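Local atomic coordinates of purine nucleoside phosphorylase YlmD (Geobacillus stearothermophilus, PDB entry 6T1B), a protein that phosphorolyses adenosine, inosine and S-methyl-5'-thioadenosine to the free base and a ribose 1-phosphate, and also deaminates adenosine, using a catalytic zinc ion. Residues D113-A124 with T261-E272. Numbering follows the deposited sequence.
With NOS (inosine), chain B.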
loop_
_atom_site.group_PDB
_atom_site.type_symbol
_atom_site.label_atom_id
_atom_site.label_comp_id
_atom_site.label_asym_id
_atom_site.label_seq_id
_atom_site.Cartn_x
_atom_site.Cartn_y
_atom_site.Cartn_z
ATOM N N ASP A 113 5.900 -8.997 -13.253
ATOM C CA ASP A 113 5.069 -9.630 -14.264
ATOM C C ASP A 113 5.101 -11.153 -14.173
ATOM O O ASP A 113 4.590 -11.837 -15.053
ATOM C CB ASP A 113 5.400 -9.118 -15.672
ATOM C CG ASP A 113 6.782 -9.511 -16.141
ATOM O OD1 ASP A 113 7.488 -10.197 -15.397
ATOM O OD2 ASP A 113 7.163 -9.121 -17.270
ATOM N N GLU A 114 5.621 -11.695 -13.072
ATOM C CA GLU A 114 5.706 -13.131 -12.878
ATOM C C GLU A 114 4.685 -13.590 -11.852
ATOM O O GLU A 114 4.353 -12.853 -10.923
ATOM C CB GLU A 114 7.115 -13.536 -12.419
ATOM C CG GLU A 114 8.191 -13.117 -13.398
ATOM C CD GLU A 114 9.576 -13.629 -13.073
ATOM O OE1 GLU A 114 10.494 -13.305 -13.853
ATOM O OE2 GLU A 114 9.760 -14.340 -12.063
ATOM N N ALA A 115 4.187 -14.810 -12.025
ATOM C CA ALA A 115 3.386 -15.441 -10.989
ATOM C C ALA A 115 4.286 -16.047 -9.912
ATOM O O ALA A 115 5.490 -16.245 -10.103
ATOM C CB ALA A 115 2.482 -16.520 -11.578
ATOM N N GLY A 116 3.682 -16.362 -8.770
ATOM C CA GLY A 116 4.442 -16.988 -7.702
ATOM C C GLY A 116 5.261 -16.039 -6.860
ATOM O O GLY A 116 6.115 -16.486 -6.090
ATOM N N VAL A 117 4.993 -14.741 -6.931
ATOM C CA VAL A 117 5.762 -13.710 -6.249
ATOM C C VAL A 117 4.759 -12.810 -5.541
ATOM O O VAL A 117 3.965 -12.130 -6.199
ATOM C CB VAL A 117 6.598 -12.892 -7.255
ATOM C CG1 VAL A 117 7.317 -11.769 -6.558
ATOM C CG2 VAL A 117 7.558 -13.807 -7.976
ATOM N N LEU A 118 4.785 -12.785 -4.214
ATOM C CA LEU A 118 3.855 -11.967 -3.448
ATOM C C LEU A 118 4.541 -10.678 -3.043
ATOM O O LEU A 118 5.421 -10.681 -2.186
ATOM C CB LEU A 118 3.326 -12.715 -2.221
ATOM C CG LEU A 118 2.112 -12.032 -1.585
ATOM C CD1 LEU A 118 0.849 -12.217 -2.414
ATOM C CD2 LEU A 118 1.893 -12.485 -0.142
ATOM N N LEU A 119 4.134 -9.554 -3.632
ATOM C CA LEU A 119 4.642 -8.261 -3.212
ATOM C C LEU A 119 3.999 -7.943 -1.874
ATOM O O LEU A 119 2.777 -8.094 -1.721
ATOM C CB LEU A 119 4.271 -7.190 -4.235
ATOM C CG LEU A 119 4.665 -7.555 -5.679
ATOM C CD1 LEU A 119 4.233 -6.413 -6.591
ATOM C CD2 LEU A 119 6.103 -7.855 -5.841
ATOM N N ALA A 120 4.783 -7.463 -0.916
ATOM C CA ALA A 120 4.304 -7.335 0.453
ATOM C C ALA A 120 4.909 -6.081 1.070
ATOM O O ALA A 120 6.128 -6.012 1.281
ATOM C CB ALA A 120 4.681 -8.594 1.236
ATOM N N LEU A 121 4.050 -5.095 1.382
ATOM C CA LEU A 121 4.461 -3.819 1.948
ATOM C C LEU A 121 3.652 -3.525 3.221
ATOM O O LEU A 121 2.495 -3.949 3.339
ATOM C CB LEU A 121 4.299 -2.670 0.935
ATOM C CG LEU A 121 5.416 -2.514 -0.099
ATOM C CD1 LEU A 121 5.512 -3.551 -1.206
ATOM C CD2 LEU A 121 5.323 -1.116 -0.726
ATOM N N CYS A 122 4.273 -2.801 4.151
ATOM C CA CYS A 122 3.687 -2.538 5.451
ATOM C C CYS A 122 3.060 -1.160 5.529
ATOM O O CYS A 122 3.611 -0.201 4.964
ATOM C CB CYS A 122 4.781 -2.624 6.509
ATOM S SG CYS A 122 5.310 -4.303 6.897
ATOM N N PHE A 123 1.950 -1.056 6.280
ATOM C CA PHE A 123 1.153 0.155 6.333
ATOM C C PHE A 123 0.538 0.345 7.711
ATOM O O PHE A 123 0.105 -0.617 8.349
ATOM C CB PHE A 123 0.007 0.084 5.321
ATOM C CG PHE A 123 0.487 0.165 3.932
ATOM C CD1 PHE A 123 0.666 1.399 3.338
ATOM C CD2 PHE A 123 0.870 -0.966 3.254
ATOM C CE1 PHE A 123 1.177 1.499 2.055
ATOM C CE2 PHE A 123 1.389 -0.866 1.967
ATOM C CZ PHE A 123 1.549 0.367 1.380
ATOM N N ALA A 124 0.402 1.610 8.136
ATOM C CA ALA A 124 -0.412 1.975 9.290
ATOM C C ALA A 124 -0.789 3.458 9.227
ATOM O O ALA A 124 -0.534 4.219 10.152
ATOM C CB ALA A 124 0.295 1.647 10.595
ATOM N N THR A 261 3.095 1.341 17.289
ATOM C CA THR A 261 2.014 0.478 16.858
ATOM C C THR A 261 2.554 -0.518 15.839
ATOM O O THR A 261 3.710 -0.443 15.401
ATOM C CB THR A 261 0.846 1.308 16.307
ATOM O OG1 THR A 261 -0.319 0.468 16.219
ATOM C CG2 THR A 261 1.181 1.954 14.983
ATOM N N GLY A 262 1.679 -1.457 15.468
ATOM C CA GLY A 262 2.022 -2.457 14.486
ATOM C C GLY A 262 1.867 -1.931 13.067
ATOM O O GLY A 262 1.596 -0.754 12.800
ATOM N N ARG A 263 2.062 -2.850 12.136
ATOM C CA ARG A 263 1.817 -2.615 10.729
ATOM C C ARG A 263 0.943 -3.711 10.133
ATOM O O ARG A 263 1.127 -4.902 10.418
ATOM C CB ARG A 263 3.128 -2.593 9.942
ATOM C CG ARG A 263 4.111 -1.533 10.372
ATOM C CD ARG A 263 3.616 -0.151 9.999
ATOM N NE ARG A 263 4.571 0.892 10.347
ATOM C CZ ARG A 263 4.533 1.600 11.470
ATOM N NH1 ARG A 263 3.589 1.394 12.375
ATOM N NH2 ARG A 263 5.452 2.532 11.707
ATOM N N MET A 264 -0.014 -3.282 9.319
ATOM C CA MET A 264 -0.707 -4.208 8.447
ATOM C C MET A 264 0.180 -4.494 7.231
ATOM O O MET A 264 1.075 -3.720 6.907
ATOM C CB MET A 264 -2.006 -3.603 7.944
ATOM C CG MET A 264 -3.073 -3.312 8.989
ATOM S SD MET A 264 -2.918 -1.753 9.871
ATOM C CE MET A 264 -3.355 -0.564 8.594
ATOM N N LEU A 265 -0.088 -5.609 6.559
ATOM C CA LEU A 265 0.583 -5.923 5.308
ATOM C C LEU A 265 -0.434 -5.773 4.183
ATOM O O LEU A 265 -1.517 -6.377 4.242
ATOM C CB LEU A 265 1.070 -7.361 5.289
ATOM C CG LEU A 265 2.108 -7.709 4.233
ATOM C CD1 LEU A 265 3.476 -7.164 4.684
ATOM C CD2 LEU A 265 2.134 -9.185 3.945
ATOM N N ALA A 266 -0.082 -4.979 3.189
ATOM C CA ALA A 266 -0.749 -4.987 1.893
ATOM C C ALA A 266 0.015 -5.949 1.003
ATOM O O ALA A 266 1.251 -6.011 1.043
ATOM C CB ALA A 266 -0.706 -3.600 1.260
ATOM N N PHE A 267 -0.720 -6.705 0.199
ATOM C CA PHE A 267 -0.064 -7.723 -0.600
ATOM C C PHE A 267 -0.776 -7.868 -1.929
ATOM O O PHE A 267 -1.989 -7.633 -2.040
ATOM C CB PHE A 267 0.001 -9.069 0.127
ATOM C CG PHE A 267 -1.324 -9.524 0.662
ATOM C CD1 PHE A 267 -2.192 -10.278 -0.111
ATOM C CD2 PHE A 267 -1.718 -9.177 1.948
ATOM C CE1 PHE A 267 -3.412 -10.682 0.395
ATOM C CE2 PHE A 267 -2.935 -9.593 2.443
ATOM C CZ PHE A 267 -3.790 -10.319 1.662
ATOM N N ILE A 268 -0.004 -8.206 -2.950
ATOM C CA ILE A 268 -0.579 -8.584 -4.239
ATOM C C ILE A 268 0.365 -9.546 -4.948
ATOM O O ILE A 268 1.589 -9.355 -4.969
ATOM C CB ILE A 268 -0.913 -7.343 -5.093
ATOM C CG1 ILE A 268 -1.669 -7.723 -6.372
ATOM C CG2 ILE A 268 0.348 -6.543 -5.463
ATOM C CD1 ILE A 268 -2.294 -6.524 -7.098
ATOM N N GLY A 269 -0.218 -10.558 -5.582
ATOM C CA GLY A 269 0.542 -11.533 -6.345
ATOM C C GLY A 269 -0.406 -12.398 -7.146
ATOM O O GLY A 269 -1.626 -12.339 -6.954
ATOM N N ARG A 270 0.158 -13.189 -8.039
ATOM C CA ARG A 270 -0.610 -14.149 -8.816
ATOM C C ARG A 270 -0.128 -15.548 -8.504
ATOM O O ARG A 270 1.071 -15.780 -8.358
ATOM C CB ARG A 270 -0.491 -13.841 -10.301
ATOM C CG ARG A 270 -1.180 -12.542 -10.645
ATOM C CD ARG A 270 -1.235 -12.272 -12.126
ATOM N NE ARG A 270 0.091 -12.199 -12.728
ATOM C CZ ARG A 270 0.607 -13.126 -13.530
ATOM N NH1 ARG A 270 -0.094 -14.213 -13.834
ATOM N NH2 ARG A 270 1.818 -12.970 -14.047
ATOM N N ARG A 271 -1.076 -16.475 -8.398
ATOM C CA ARG A 271 -0.728 -17.853 -8.096
ATOM C C ARG A 271 -0.127 -18.538 -9.314
ATOM O O ARG A 271 -0.568 -18.330 -10.446
ATOM C CB ARG A 271 -1.975 -18.620 -7.669
ATOM C CG ARG A 271 -2.641 -18.084 -6.434
ATOM C CD ARG A 271 -3.703 -19.076 -5.927
ATOM N NE ARG A 271 -4.406 -18.493 -4.796
ATOM C CZ ARG A 271 -3.924 -18.452 -3.554
ATOM N NH1 ARG A 271 -2.752 -19.001 -3.282
ATOM N NH2 ARG A 271 -4.632 -17.889 -2.586
ATOM N N GLU A 272 0.864 -19.392 -9.054
ATOM C CA GLU A 272 1.487 -20.261 -10.043
ATOM C C GLU A 272 0.765 -21.603 -10.001
ATOM O O GLU A 272 0.687 -22.230 -8.937
ATOM C CB GLU A 272 2.944 -20.448 -9.633
ATOM C CG GLU A 272 3.956 -20.445 -10.747
ATOM C CD GLU A 272 5.371 -20.322 -10.210
ATOM O OE1 GLU A 272 5.548 -20.415 -8.971
ATOM O OE2 GLU A 272 6.303 -20.118 -11.016
HETATM N N9 NOS B . 8.357 -0.308 8.972
HETATM C C4 NOS B . 8.478 -1.182 7.957
HETATM N N3 NOS B . 8.546 -1.034 6.484
HETATM C C2 NOS B . 8.724 -2.200 5.666
HETATM N N1 NOS B . 8.835 -3.510 6.243
HETATM C C6 NOS B . 8.775 -3.710 7.641
HETATM O O6 NOS B . 8.861 -4.832 8.061
HETATM C C5 NOS B . 8.583 -2.442 8.497
HETATM N N7 NOS B . 8.466 -2.320 9.782
HETATM C C8 NOS B . 8.339 -1.033 10.096
HETATM C "C5'" NOS B . 5.746 1.860 6.330
HETATM O "O5'" NOS B . 4.433 2.404 6.429
HETATM C "C4'" NOS B . 6.626 2.363 7.447
HETATM O "O4'" NOS B . 6.804 1.293 8.401
HETATM C "C1'" NOS B . 8.174 1.130 8.702
HETATM C "C2'" NOS B . 8.949 1.717 7.526
HETATM O "O2'" NOS B . 10.214 2.201 7.957
HETATM C "C3'" NOS B . 8.024 2.834 7.040
HETATM O "O3'" NOS B . 8.331 4.051 7.742
HETATM O O HOH W 1 2.997 -12.990 -8.507
HETATM O O HOH W 2 2.369 -10.752 -11.650
#
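R263 leaves its backbone with CG anti to the carbonyl carbon (chi1 -60°) and the chain bends at chi2 (-70°), which turns the guanidinium toward inosine; R263 CB itself rests against C122 CB at 3.8 Å. There R263 NE gives a nearly straight bond to ribose O4' of inosine (3.0 Å, 175° at the hydrogen), reached at the guanidinium edge, while R263 NH1 bonds back to G262 O from above that carbonyl plane. With an alanine at R263, the ribose ring oxygen would probably lose its donor and the methyl of A124 the guanidinium beside it. C122 takes part twice: its O accepts from inosine O5', and its SG lies 3.6 Å from C6 of the base. These residues sit at one end of two neighbouring antiparallel strands, 118-123 and 264-269, within a mixed sheet in the YfiH/LACC1 fold; strand 25-29 flanks the pair beyond 264-269 and strand 74-75 beyond 118-123. Six backbone bonds join L119 with I268, L121 with A266 and F123 with M264. On one face F123 CE2 meets the methyl of A266 at 3.5 Å, its ring also meeting that of H143, a ligand of the catalytic zinc; farther along, L119 CD1 lies beside I268 CG2. On the other face L265 spreads both methyls against A120 CB (CD2 at 3.8 Å). Toward the far end of the pair, G116 N donates to R270 O (2.7 Å), the R270 guanidinium lies with one face over A115, and a water accepting from R270 NE (2.9 Å) links it to E114 O.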